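Local coordinates for protein porin B (Pseudomonas putida, PDB 4GEY) that probably lets glucose and related sugars cross the bacterial outer membrane through a beta-barrel channel, and is seen here with glucose bound, at residues L410-S415 and N424-G429; E51-L56 and S117-V122; F350-I355 and Y390-Y395. The protein carries 2 engineered substitutions. One frame throughout, in Å; residues are numbered along the deposited sequence.

Contact 1: L410-S415 and N424-G429. With C8E ((hydroxyethyloxy)tri(ethyloxy)octane), chain F; DMU (decyl-beta-D-maltopyranoside), chain K; C8E ((hydroxyethyloxy)tri(ethyloxy)octane), chain D.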
loop_
_atom_site.group_PDB
_atom_site.type_symbol
_atom_site.label_atom_id
_atom_site.label_comp_id
_atom_site.label_asym_id
_atom_site.label_seq_id
_atom_site.Cartn_x
_atom_site.Cartn_y
_atom_site.Cartn_z
ATOM N N LEU A 410 -2.237 14.543 -11.326
ATOM C CA LEU A 410 -0.987 15.265 -11.478
ATOM C C LEU A 410 -0.157 14.963 -10.248
ATOM O O LEU A 410 -0.615 15.148 -9.123
ATOM C CB LEU A 410 -1.257 16.765 -11.543
ATOM C CG LEU A 410 -0.989 17.557 -12.816
ATOM C CD1 LEU A 410 -2.230 18.332 -13.203
ATOM C CD2 LEU A 410 0.145 18.523 -12.575
ATOM N N GLN A 411 1.069 14.504 -10.460
ATOM C CA GLN A 411 1.951 14.151 -9.354
ATOM C C GLN A 411 3.199 15.001 -9.355
ATOM O O GLN A 411 3.750 15.292 -10.418
ATOM C CB GLN A 411 2.346 12.689 -9.457
ATOM C CG GLN A 411 1.223 11.749 -9.116
ATOM C CD GLN A 411 1.634 10.320 -9.268
ATOM O OE1 GLN A 411 2.507 9.850 -8.550
ATOM N NE2 GLN A 411 1.015 9.613 -10.207
ATOM N N TYR A 412 3.645 15.387 -8.161
ATOM C CA TYR A 412 4.846 16.198 -7.998
ATOM C C TYR A 412 5.758 15.565 -6.975
ATOM O O TYR A 412 5.322 15.214 -5.879
ATOM C CB TYR A 412 4.488 17.605 -7.529
ATOM C CG TYR A 412 5.587 18.632 -7.752
ATOM C CD1 TYR A 412 5.949 19.022 -9.040
ATOM C CD2 TYR A 412 6.242 19.224 -6.683
ATOM C CE1 TYR A 412 6.941 19.966 -9.249
ATOM C CE2 TYR A 412 7.241 20.171 -6.885
ATOM C CZ TYR A 412 7.586 20.537 -8.167
ATOM O OH TYR A 412 8.581 21.472 -8.373
ATOM N N ILE A 413 7.034 15.440 -7.320
ATOM C CA ILE A 413 7.995 14.750 -6.471
ATOM C C ILE A 413 9.253 15.579 -6.212
ATOM O O ILE A 413 10.012 15.885 -7.130
ATOM C CB ILE A 413 8.409 13.415 -7.105
ATOM C CG1 ILE A 413 7.173 12.647 -7.552
ATOM C CG2 ILE A 413 9.185 12.573 -6.124
ATOM C CD1 ILE A 413 7.477 11.692 -8.623
ATOM N N LYS A 414 9.472 15.926 -4.949
ATOM C CA LYS A 414 10.635 16.696 -4.553
ATOM C C LYS A 414 11.694 15.755 -4.001
ATOM O O LYS A 414 11.419 14.981 -3.081
ATOM C CB LYS A 414 10.248 17.718 -3.489
ATOM C CG LYS A 414 11.319 18.757 -3.226
ATOM C CD LYS A 414 11.708 18.793 -1.758
ATOM C CE LYS A 414 13.183 18.480 -1.563
ATOM N NZ LYS A 414 14.097 19.472 -2.192
ATOM N N SER A 415 12.899 15.830 -4.560
ATOM C CA SER A 415 13.970 14.901 -4.208
ATOM C C SER A 415 13.537 13.439 -4.286
ATOM O O SER A 415 13.301 12.801 -3.261
ATOM C CB SER A 415 14.516 15.196 -2.810
ATOM O OG SER A 415 15.088 16.486 -2.755
ATOM N N ASN A 424 13.155 18.273 -9.192
ATOM C CA ASN A 424 11.747 17.987 -8.936
ATOM C C ASN A 424 11.113 17.402 -10.183
ATOM O O ASN A 424 11.405 17.845 -11.290
ATOM C CB ASN A 424 10.988 19.261 -8.540
ATOM C CG ASN A 424 11.495 19.865 -7.247
ATOM O OD1 ASN A 424 12.448 19.369 -6.642
ATOM N ND2 ASN A 424 10.858 20.945 -6.817
ATOM N N ALA A 425 10.255 16.405 -10.006
ATOM C CA ALA A 425 9.598 15.764 -11.136
ATOM C C ALA A 425 8.119 16.138 -11.213
ATOM O O ALA A 425 7.413 16.116 -10.197
ATOM C CB ALA A 425 9.761 14.258 -11.053
ATOM N N LEU A 426 7.655 16.484 -12.417
ATOM C CA LEU A 426 6.225 16.661 -12.663
ATOM C C LEU A 426 5.747 15.499 -13.518
ATOM O O LEU A 426 6.244 15.288 -14.627
ATOM C CB LEU A 426 5.944 17.978 -13.375
ATOM C CG LEU A 426 4.474 18.374 -13.526
ATOM C CD1 LEU A 426 3.894 18.626 -12.174
ATOM C CD2 LEU A 426 4.343 19.609 -14.384
ATOM N N VAL A 427 4.788 14.739 -12.997
ATOM C CA VAL A 427 4.322 13.550 -13.682
ATOM C C VAL A 427 2.821 13.631 -13.960
ATOM O O VAL A 427 2.041 14.081 -13.118
ATOM C CB VAL A 427 4.652 12.281 -12.862
ATOM C CG1 VAL A 427 4.030 11.032 -13.491
ATOM C CG2 VAL A 427 6.170 12.117 -12.698
ATOM N N ALA A 428 2.433 13.219 -15.162
ATOM C CA ALA A 428 1.033 13.101 -15.529
ATOM C C ALA A 428 0.609 11.647 -15.396
ATOM O O ALA A 428 1.281 10.746 -15.906
ATOM C CB ALA A 428 0.824 13.577 -16.944
ATOM N N GLY A 429 -0.501 11.419 -14.700
ATOM C CA GLY A 429 -1.005 10.078 -14.521
ATOM C C GLY A 429 -2.443 9.935 -14.971
ATOM O O GLY A 429 -3.166 10.919 -15.070
HETATM C C7 C8E F . 0.392 18.023 -7.172
HETATM C C8 C8E F . 0.717 18.647 -8.525
HETATM O O9 C8E F . 1.147 19.973 -8.311
HETATM C C10 C8E F . 2.212 20.376 -9.146
HETATM C C11 C8E F . 2.651 21.788 -8.766
HETATM O O12 C8E F . 3.804 22.156 -9.494
HETATM C C13 C8E F . 4.625 23.024 -8.736
HETATM C C14 C8E F . 5.701 23.695 -9.588
HETATM O O15 C8E F . 6.031 24.928 -8.981
HETATM C C16 C8E F . 7.235 24.897 -8.240
HETATM C C17 C8E F . 8.442 24.801 -9.171
HETATM O O18 C8E F . 8.618 26.041 -9.821
HETATM C C19 C8E F . 9.596 26.849 -9.203
HETATM C C20 C8E F . 10.031 27.913 -10.204
HETATM O O21 C8E F . 9.076 27.995 -11.247
HETATM C C1 DMU K . 13.688 22.298 -4.752
HETATM C C2 DMU K . 15.034 22.492 -4.311
HETATM C C3 DMU K . 15.540 23.863 -4.505
HETATM C C4 DMU K . 14.571 24.959 -4.011
HETATM O O5 DMU K . 13.090 24.535 -4.202
HETATM C C6 DMU K . 12.759 23.138 -4.035
HETATM O O7 DMU K . 16.776 24.069 -3.793
HETATM O O16 DMU K . 11.415 22.930 -4.486
HETATM C C18 DMU K . 10.333 23.492 -3.753
HETATM C C19 DMU K . 8.974 23.694 -4.481
HETATM C C22 DMU K . 7.645 23.584 -3.652
HETATM C C25 DMU K . 6.312 23.613 -4.411
HETATM C C28 DMU K . 5.143 22.806 -3.858
HETATM C C31 DMU K . 3.863 22.647 -4.674
HETATM C C34 DMU K . 2.735 21.799 -4.132
HETATM O O49 DMU K . 13.350 20.867 -4.591
HETATM O O55 DMU K . 15.903 21.475 -4.925
HETATM C C57 DMU K . 14.797 26.143 -4.627
HETATM O O61 DMU K . 14.337 27.272 -3.962
HETATM C C5 DMU K . 19.054 24.591 -3.785
HETATM C C7 DMU K . 19.139 26.010 -3.749
HETATM C C8 DMU K . 19.379 26.594 -5.079
HETATM C C9 DMU K . 18.245 26.278 -6.112
HETATM O O1 DMU K . 17.566 24.941 -5.747
HETATM C C10 DMU K . 17.918 24.134 -4.585
HETATM O O2 DMU K . 19.527 27.978 -4.963
HETATM O O3 DMU K . 18.983 24.021 -2.423
HETATM O O4 DMU K . 20.219 26.357 -2.850
HETATM C C11 DMU K . 18.690 26.189 -7.355
HETATM O O6 DMU K . 19.439 27.242 -7.835
HETATM C C1 C8E D . -4.020 13.031 -17.362
HETATM C C2 C8E D . -3.068 14.125 -16.889
HETATM C C3 C8E D . -3.802 15.454 -16.736
HETATM C C4 C8E D . -3.695 15.945 -15.295
HETATM C C5 C8E D . -5.006 15.782 -14.517
HETATM C C6 C8E D . -5.459 17.072 -13.828
HETATM C C7 C8E D . -6.180 16.801 -12.509
HETATM C C8 C8E D . -6.231 18.061 -11.651
HETATM O O9 C8E D . -7.479 18.737 -11.742
HETATM C C10 C8E D . -8.172 18.863 -10.508
HETATM C C11 C8E D . -8.984 20.166 -10.442
HETATM O O12 C8E D . -9.895 20.322 -11.522
HETATM C C13 C8E D . -11.110 20.959 -11.130
HETATM C C14 C8E D . -12.282 20.617 -12.065
HETATM O O15 C8E D . -13.251 21.656 -12.092
HETATM C C16 C8E D . -14.568 21.219 -11.797
HETATM C C17 C8E D . -15.538 21.444 -12.961
HETATM O O18 C8E D . -16.841 20.984 -12.626
HETATM C C19 C8E D . -17.845 21.984 -12.588
HETATM C C20 C8E D . -19.190 21.339 -12.919
HETATM O O21 C8E D . -20.009 22.194 -13.687
HETATM O O HOH W 1 14.721 18.096 -6.111
#

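Contact 2: E51-L56 and S117-V122. With BGC (beta-D-glucopyranose), chain B.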
loop_
_atom_site.group_PDB
_atom_site.type_symbol
_atom_site.label_atom_id
_atom_site.label_comp_id
_atom_site.label_asym_id
_atom_site.label_seq_id
_atom_site.Cartn_x
_atom_site.Cartn_y
_atom_site.Cartn_z
ATOM N N GLU A 51 -2.827 1.812 -14.563
ATOM C CA GLU A 51 -2.186 3.096 -14.290
ATOM C C GLU A 51 -1.164 3.533 -15.353
ATOM O O GLU A 51 -0.208 2.808 -15.645
ATOM C CB GLU A 51 -1.530 3.075 -12.914
ATOM C CG GLU A 51 -2.497 3.348 -11.781
ATOM C CD GLU A 51 -2.100 2.673 -10.482
ATOM O OE1 GLU A 51 -0.895 2.372 -10.294
ATOM O OE2 GLU A 51 -3.008 2.433 -9.658
ATOM N N VAL A 52 -1.371 4.722 -15.917
ATOM C CA VAL A 52 -0.444 5.312 -16.881
ATOM C C VAL A 52 0.339 6.437 -16.231
ATOM O O VAL A 52 -0.223 7.208 -15.459
ATOM C CB VAL A 52 -1.195 5.941 -18.066
ATOM C CG1 VAL A 52 -0.214 6.532 -19.062
ATOM C CG2 VAL A 52 -2.084 4.917 -18.738
ATOM N N ALA A 53 1.625 6.550 -16.552
ATOM C CA ALA A 53 2.426 7.680 -16.072
ATOM C C ALA A 53 3.446 8.151 -17.101
ATOM O O ALA A 53 4.124 7.345 -17.751
ATOM C CB ALA A 53 3.107 7.336 -14.773
ATOM N N GLY A 54 3.546 9.465 -17.250
ATOM C CA GLY A 54 4.496 10.045 -18.172
ATOM C C GLY A 54 5.141 11.265 -17.556
ATOM O O GLY A 54 4.460 12.083 -16.948
ATOM N N ASN A 55 6.455 11.387 -17.699
ATOM C CA ASN A 55 7.165 12.524 -17.129
ATOM C C ASN A 55 6.986 13.762 -17.989
ATOM O O ASN A 55 7.085 13.695 -19.213
ATOM C CB ASN A 55 8.648 12.203 -16.916
ATOM C CG ASN A 55 9.340 11.734 -18.181
ATOM O OD1 ASN A 55 8.798 10.926 -18.952
ATOM N ND2 ASN A 55 10.555 12.235 -18.400
ATOM N N LEU A 56 6.686 14.881 -17.339
ATOM C CA LEU A 56 6.461 16.139 -18.036
ATOM C C LEU A 56 7.639 17.085 -17.848
ATOM O O LEU A 56 7.942 17.908 -18.731
ATOM C CB LEU A 56 5.176 16.804 -17.550
ATOM C CG LEU A 56 3.894 16.037 -17.855
ATOM C CD1 LEU A 56 2.760 16.555 -17.000
ATOM C CD2 LEU A 56 3.556 16.183 -19.312
ATOM N N SER A 117 8.626 6.237 -2.754
ATOM C CA SER A 117 7.287 6.101 -3.298
ATOM C C SER A 117 7.373 5.770 -4.793
ATOM O O SER A 117 8.457 5.523 -5.326
ATOM C CB SER A 117 6.478 7.387 -3.076
ATOM O OG SER A 117 5.116 7.214 -3.445
ATOM N N SER A 118 6.226 5.765 -5.459
ATOM C CA SER A 118 6.124 5.290 -6.828
ATOM C C SER A 118 4.945 5.981 -7.484
ATOM O O SER A 118 3.887 6.150 -6.864
ATOM C CB SER A 118 5.912 3.774 -6.850
ATOM O OG SER A 118 5.366 3.359 -8.087
ATOM N N VAL A 119 5.118 6.383 -8.737
ATOM C CA VAL A 119 4.081 7.143 -9.425
ATOM C C VAL A 119 3.052 6.232 -10.069
ATOM O O VAL A 119 2.107 6.695 -10.706
ATOM C CB VAL A 119 4.678 8.088 -10.476
ATOM C CG1 VAL A 119 5.622 9.038 -9.801
ATOM C CG2 VAL A 119 5.404 7.301 -11.562
ATOM N N GLN A 120 3.241 4.929 -9.897
ATOM C CA GLN A 120 2.271 3.962 -10.384
ATOM C C GLN A 120 2.100 2.872 -9.336
ATOM O O GLN A 120 2.702 1.799 -9.460
ATOM C CB GLN A 120 2.721 3.355 -11.716
ATOM C CG GLN A 120 2.674 4.312 -12.877
ATOM C CD GLN A 120 3.563 3.874 -14.049
ATOM O OE1 GLN A 120 4.733 4.279 -14.144
ATOM N NE2 GLN A 120 3.009 3.052 -14.944
ATOM N N GLU A 121 1.276 3.145 -8.320
ATOM C CA GLU A 121 1.120 2.235 -7.173
ATOM C C GLU A 121 0.856 0.800 -7.600
ATOM O O GLU A 121 1.240 -0.129 -6.920
ATOM C CB GLU A 121 -0.007 2.688 -6.226
ATOM C CG GLU A 121 -1.432 2.678 -6.825
ATOM C CD GLU A 121 -2.127 1.319 -6.741
ATOM O OE1 GLU A 121 -3.211 1.146 -7.343
ATOM O OE2 GLU A 121 -1.613 0.421 -6.043
ATOM N N VAL A 122 0.187 0.601 -8.721
ATOM C CA VAL A 122 -0.204 -0.754 -9.048
ATOM C C VAL A 122 0.983 -1.629 -9.502
ATOM O O VAL A 122 0.870 -2.857 -9.543
ATOM C CB VAL A 122 -1.344 -0.775 -10.058
ATOM C CG1 VAL A 122 -0.795 -0.628 -11.475
ATOM C CG2 VAL A 122 -2.135 -2.042 -9.892
HETATM C C2 BGC B . 2.618 -2.324 -5.370
HETATM C C3 BGC B . 1.501 -1.973 -4.604
HETATM C C4 BGC B . 1.364 -2.809 -3.414
HETATM C C5 BGC B . 2.641 -2.820 -2.519
HETATM C C6 BGC B . 2.650 -3.756 -1.536
HETATM C C1 BGC B . 3.849 -2.181 -4.637
HETATM O O1 BGC B . 4.893 -2.558 -5.462
HETATM O O2 BGC B . 2.659 -1.471 -6.561
HETATM O O3 BGC B . 0.305 -2.071 -5.451
HETATM O O4 BGC B . 0.243 -2.382 -2.694
HETATM O O5 BGC B . 3.818 -3.035 -3.466
HETATM O O6 BGC B . 2.947 -5.077 -1.846
#

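Contact 3: F350-I355 and Y390-Y395. With DMU (decyl-beta-D-maltopyranoside), chain L; C8E ((hydroxyethyloxy)tri(ethyloxy)octane), chain D; C8E ((hydroxyethyloxy)tri(ethyloxy)octane), chain F.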
loop_
_atom_site.group_PDB
_atom_site.type_symbol
_atom_site.label_atom_id
_atom_site.label_comp_id
_atom_site.label_asym_id
_atom_site.label_seq_id
_atom_site.Cartn_x
_atom_site.Cartn_y
_atom_site.Cartn_z
ATOM N N PHE A 350 -6.424 15.515 -3.074
ATOM C CA PHE A 350 -5.110 16.121 -2.952
ATOM C C PHE A 350 -4.370 15.592 -1.734
ATOM O O PHE A 350 -4.933 15.530 -0.643
ATOM C CB PHE A 350 -5.203 17.629 -2.869
ATOM C CG PHE A 350 -3.897 18.273 -2.564
ATOM C CD1 PHE A 350 -2.910 18.333 -3.530
ATOM C CD2 PHE A 350 -3.636 18.784 -1.306
ATOM C CE1 PHE A 350 -1.685 18.903 -3.251
ATOM C CE2 PHE A 350 -2.424 19.359 -1.021
ATOM C CZ PHE A 350 -1.441 19.419 -1.995
ATOM N N GLY A 351 -3.106 15.220 -1.918
ATOM C CA GLY A 351 -2.317 14.661 -0.840
ATOM C C GLY A 351 -0.857 15.066 -0.872
ATOM O O GLY A 351 -0.264 15.209 -1.937
ATOM N N VAL A 352 -0.266 15.238 0.303
ATOM C CA VAL A 352 1.155 15.556 0.410
ATOM C C VAL A 352 1.753 14.551 1.362
ATOM O O VAL A 352 1.154 14.249 2.390
ATOM C CB VAL A 352 1.422 16.949 1.024
ATOM C CG1 VAL A 352 2.736 17.524 0.483
ATOM C CG2 VAL A 352 0.272 17.898 0.754
ATOM N N ALA A 353 2.926 14.029 1.017
ATOM C CA ALA A 353 3.618 13.073 1.866
ATOM C C ALA A 353 5.060 13.469 2.010
ATOM O O ALA A 353 5.658 14.007 1.092
ATOM C CB ALA A 353 3.529 11.683 1.295
ATOM N N ARG A 354 5.613 13.193 3.181
ATOM C CA ARG A 354 7.019 13.414 3.457
ATOM C C ARG A 354 7.600 12.078 3.881
ATOM O O ARG A 354 7.032 11.392 4.723
ATOM C CB ARG A 354 7.168 14.442 4.574
ATOM C CG ARG A 354 8.562 14.579 5.123
ATOM C CD ARG A 354 8.593 15.496 6.326
ATOM N NE ARG A 354 9.943 15.528 6.863
ATOM C CZ ARG A 354 10.354 14.805 7.900
ATOM N NH1 ARG A 354 9.500 14.018 8.527
ATOM N NH2 ARG A 354 11.612 14.885 8.321
ATOM N N ILE A 355 8.713 11.696 3.269
ATOM C CA ILE A 355 9.378 10.434 3.574
ATOM C C ILE A 355 10.817 10.701 3.973
ATOM O O ILE A 355 11.660 11.023 3.131
ATOM C CB ILE A 355 9.380 9.511 2.356
ATOM C CG1 ILE A 355 7.942 9.297 1.866
ATOM C CG2 ILE A 355 10.053 8.197 2.691
ATOM C CD1 ILE A 355 7.833 8.778 0.434
ATOM N N TYR A 390 9.598 14.084 -1.006
ATOM C CA TYR A 390 8.220 14.533 -0.865
ATOM C C TYR A 390 7.407 14.083 -2.071
ATOM O O TYR A 390 7.926 14.022 -3.190
ATOM C CB TYR A 390 8.142 16.057 -0.703
ATOM C CG TYR A 390 8.726 16.556 0.601
ATOM C CD1 TYR A 390 10.102 16.653 0.774
ATOM C CD2 TYR A 390 7.904 16.938 1.654
ATOM C CE1 TYR A 390 10.646 17.113 1.961
ATOM C CE2 TYR A 390 8.438 17.403 2.845
ATOM C CZ TYR A 390 9.811 17.484 2.991
ATOM O OH TYR A 390 10.359 17.929 4.160
ATOM N N ASN A 391 6.139 13.753 -1.841
ATOM C CA ASN A 391 5.239 13.402 -2.932
ATOM C C ASN A 391 3.969 14.195 -2.792
ATOM O O ASN A 391 3.515 14.453 -1.669
ATOM C CB ASN A 391 4.878 11.916 -2.912
ATOM C CG ASN A 391 6.018 11.016 -3.356
ATOM O OD1 ASN A 391 5.982 10.432 -4.448
ATOM N ND2 ASN A 391 7.023 10.873 -2.500
ATOM N N ALA A 392 3.385 14.572 -3.927
ATOM C CA ALA A 392 2.066 15.182 -3.919
ATOM C C ALA A 392 1.250 14.752 -5.131
ATOM O O ALA A 392 1.779 14.614 -6.241
ATOM C CB ALA A 392 2.165 16.695 -3.839
ATOM N N GLU A 393 -0.043 14.536 -4.911
ATOM C CA GLU A 393 -0.948 14.211 -6.001
ATOM C C GLU A 393 -2.221 15.050 -5.938
ATOM O O GLU A 393 -2.793 15.282 -4.874
ATOM C CB GLU A 393 -1.281 12.713 -5.986
ATOM C CG GLU A 393 -2.214 12.233 -7.112
ATOM C CD GLU A 393 -2.411 10.706 -7.119
ATOM O OE1 GLU A 393 -1.558 9.988 -6.545
ATOM O OE2 GLU A 393 -3.417 10.221 -7.693
ATOM N N LEU A 394 -2.651 15.530 -7.090
ATOM C CA LEU A 394 -3.977 16.111 -7.210
ATOM C C LEU A 394 -4.705 15.311 -8.290
ATOM O O LEU A 394 -4.161 15.104 -9.381
ATOM C CB LEU A 394 -3.880 17.584 -7.587
ATOM C CG LEU A 394 -5.134 18.198 -8.199
ATOM C CD1 LEU A 394 -6.245 18.228 -7.165
ATOM C CD2 LEU A 394 -4.855 19.597 -8.788
ATOM N N TYR A 395 -5.908 14.830 -7.986
ATOM C CA TYR A 395 -6.637 14.045 -8.972
ATOM C C TYR A 395 -8.099 14.442 -9.107
ATOM O O TYR A 395 -8.645 15.150 -8.262
ATOM C CB TYR A 395 -6.486 12.532 -8.718
ATOM C CG TYR A 395 -7.300 11.936 -7.566
ATOM C CD1 TYR A 395 -8.681 11.818 -7.647
ATOM C CD2 TYR A 395 -6.679 11.435 -6.437
ATOM C CE1 TYR A 395 -9.411 11.271 -6.641
ATOM C CE2 TYR A 395 -7.412 10.871 -5.410
ATOM C CZ TYR A 395 -8.781 10.795 -5.519
ATOM O OH TYR A 395 -9.547 10.243 -4.511
HETATM C C1 DMU L . 14.994 19.533 1.852
HETATM C C2 DMU L . 16.286 18.984 2.201
HETATM C C3 DMU L . 17.503 19.838 2.242
HETATM C C4 DMU L . 17.220 21.352 2.374
HETATM O O5 DMU L . 16.041 21.691 1.434
HETATM C C6 DMU L . 14.841 20.986 1.807
HETATM O O7 DMU L . 18.344 19.457 3.357
HETATM O O16 DMU L . 13.768 21.415 0.955
HETATM C C18 DMU L . 12.547 21.843 1.558
HETATM C C19 DMU L . 11.286 21.930 0.659
HETATM C C22 DMU L . 10.116 20.894 0.834
HETATM C C25 DMU L . 8.924 21.054 -0.114
HETATM C C28 DMU L . 7.893 19.952 -0.255
HETATM C C31 DMU L . 7.088 19.928 -1.539
HETATM C C34 DMU L . 5.847 19.066 -1.635
HETATM C C37 DMU L . 5.533 18.404 -2.940
HETATM O O49 DMU L . 14.026 18.960 2.829
HETATM O O55 DMU L . 16.485 17.766 1.394
HETATM C C57 DMU L . 18.284 22.145 2.101
HETATM O O61 DMU L . 18.029 23.354 1.474
HETATM C C5 DMU L . 20.616 19.590 4.139
HETATM C C7 DMU L . 21.512 20.648 3.794
HETATM C C8 DMU L . 22.217 20.434 2.525
HETATM C C9 DMU L . 21.245 20.279 1.321
HETATM O O1 DMU L . 19.985 19.508 1.744
HETATM C C10 DMU L . 19.684 19.114 3.104
HETATM O O2 DMU L . 23.058 21.518 2.257
HETATM O O3 DMU L . 19.874 19.978 5.345
HETATM O O4 DMU L . 22.488 20.764 4.874
HETATM C C11 DMU L . 21.815 19.640 0.317
HETATM O O6 DMU L . 21.066 19.439 -0.828
HETATM C C1 C8E D . -4.020 13.031 -17.362
HETATM C C2 C8E D . -3.068 14.125 -16.889
HETATM C C3 C8E D . -3.802 15.454 -16.736
HETATM C C4 C8E D . -3.695 15.945 -15.295
HETATM C C5 C8E D . -5.006 15.782 -14.517
HETATM C C6 C8E D . -5.459 17.072 -13.828
HETATM C C7 C8E D . -6.180 16.801 -12.509
HETATM C C8 C8E D . -6.231 18.061 -11.651
HETATM O O9 C8E D . -7.479 18.737 -11.742
HETATM C C10 C8E D . -8.172 18.863 -10.508
HETATM C C11 C8E D . -8.984 20.166 -10.442
HETATM O O12 C8E D . -9.895 20.322 -11.522
HETATM C C13 C8E D . -11.110 20.959 -11.130
HETATM C C14 C8E D . -12.282 20.617 -12.065
HETATM O O15 C8E D . -13.251 21.656 -12.092
HETATM C C16 C8E D . -14.568 21.219 -11.797
HETATM C C17 C8E D . -15.538 21.444 -12.961
HETATM O O18 C8E D . -16.841 20.984 -12.626
HETATM C C19 C8E D . -17.845 21.984 -12.588
HETATM C C20 C8E D . -19.190 21.339 -12.919
HETATM O O21 C8E D . -20.009 22.194 -13.687
HETATM C C7 C8E F . 0.392 18.023 -7.172
HETATM C C8 C8E F . 0.717 18.647 -8.525
HETATM O O9 C8E F . 1.147 19.973 -8.311
HETATM C C10 C8E F . 2.212 20.376 -9.146
HETATM C C11 C8E F . 2.651 21.788 -8.766
HETATM O O12 C8E F . 3.804 22.156 -9.494
HETATM C C13 C8E F . 4.625 23.024 -8.736
HETATM C C14 C8E F . 5.701 23.695 -9.588
HETATM O O15 C8E F . 6.031 24.928 -8.981
HETATM C C16 C8E F . 7.235 24.897 -8.240
HETATM C C17 C8E F . 8.442 24.801 -9.171
HETATM O O18 C8E F . 8.618 26.041 -9.821
HETATM C C19 C8E F . 9.596 26.849 -9.203
HETATM C C20 C8E F . 10.031 27.913 -10.204
HETATM O O21 C8E F . 9.076 27.995 -11.247
#

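Contact 1: L410-S415 and N424-G429
Asn424 and Tyr412 meet through their polar ends: Asn424 ND2 donates to Tyr412 OH at 2.8 Å, close to the plane of its own amide, which stands almost perpendicular (89°) to the phenol ring. Swung away from its backbone N (chi1 -162°), the ring of Tyr412 leans toward the 424-429 strand, and Leu426 CD1 comes up to its edge, 3.8 Å from CD1 of Tyr412. The same Leu426 methyl also touches Leu410 CD2 at 3.8 Å. Detergent borders this side: a C8E chain passes over one face of the tyrosine, and a maltoside hydroxyl, O49, donates to Asn424 OD1 at 2.7 Å while accepting from Lys414 NZ. On the other side of the strands, Ile413 CD1 rests 4.2 Å from Ala425 CB, and Gln411 lies alongside Val427, their CB atoms 4.1 Å apart. The amide of Gln411 is pinned by Asn167, Asn409 and the carbonyl of Val119. Beneath the side chains, Gln411 pairs with Val427 and Ile413 with Ala425 through two backbone hydrogen bonds each. Strands 404-414 and 425-435 thus form an antiparallel beta hairpin of the porin barrel wall, its Tyr412 side probably membrane-facing.

Contact 2: E51-L56 and S117-V122
The acidic side chains of Glu51 and Glu121 cross at about a right angle, OE2 of Glu51 2.7 Å from OE1 of Glu121, with the carboxylate planes 57° apart. Lys431, which forms a salt bridge with Glu121 OE1, probably offsets some of the negative charge of the two acids. Here a loop folded into the porin barrel, residues 117-122, is tied to the inner side of wall strand 51-56. The other oxygen of Glu51 takes the backbone N-H of Val122 on its syn side, OE1 to N being 2.6 Å, and Val122 CB and CG1 lie beside the same oxygen. Glu121 and Val122 belong to the glucose pocket, with Arg98, Trp123 and Arg125 among its other members, so Glu51 probably helps fix the loop that carries these pocket residues. Before the contact, Ser118 forms an ST turn, its OG accepting from Gln120 N. Further along, Gln120 lays its side chain over Ala53, with CG 3.6 Å from Ala53 CB. Its NE2 makes a weak bond to the carbonyl of Glu51, while its OE1 accepts from the backbone of Leu103. Val119 CG2 adds a 3.9 Å apolar touch on Ala53 CB.

Contact 3: F350-I355 and Y390-Y395
Phe350-Ile355 and Tyr390-Tyr395 run antiparallel at 171°, their axes 4.7 Å apart at the closest, with Gly351 and Glu393, then Ala353 and Asn391, as the hydrogen-bonded pairs. The shortest of these four bonds is Ala353 N to Asn391 O, 2.8 Å. Across the face that carries Tyr390, Arg354 lies beside the tyrosine and points the same way. Its extended chain runs alongside the tyrosine, CG 3.6 Å from Tyr390 CE2, and the phenol OH ends up at the edge of the guanidinium, whose plane is turned 61° from the ring. With chi1 at -68°, the ring sits beside its own backbone N, and a decyl maltoside chain covers one of its faces, C28 being 3.6 Å from Tyr390 CD2. Phe350 turns the edge of its ring to Leu394, CD1 to CB 4.2 Å, and Leu394 CD2 in turn touches a C8E molecule. Ala392 CB makes loose apolar touches with both Phe350 CE1 and Val352 CG1, 4.4 Å from the latter. On the other face Asn391 and Glu393 bring polar ends to the inside, and Ile355 CD1 packs against Asn391 ND2 at 3.7 Å, while Glu393 directs its carboxylate away from the 350-355 strand.

In the barrel wall, strand 347-357 is flanked on its other side by strand 326-337, whose Gln330 receives Arg354 NH1. Helix 359-372 lies in the connection leading on to strand 388-399, which next pairs with strand 404-414. Inward, Glu393 accepts from the backbone of Gln166 and Asn167, and Asn391 bonds with Glu389 and Asn167.

Contacts 1 and 3 are both antiparallel strand pairs in the barrel wall, joined because strands 388-399 and 404-414 are neighbours: Tyr412 N bonds to Ala392 O and Leu410 N to Leu394 O. Both carry detergent on one face, yet contact 1 is the more buried and contact 3 only partly so. Contact 2 extends the same wall, strand 42-57 pairing with 425-435, but there the partner is a buried loop beside bound glucose, and carboxylates and an amide replace the regular ladder. That loop also reaches the other two contacts, Val119 packing on Ile413 and Ser117 on Asn391 and Ile355.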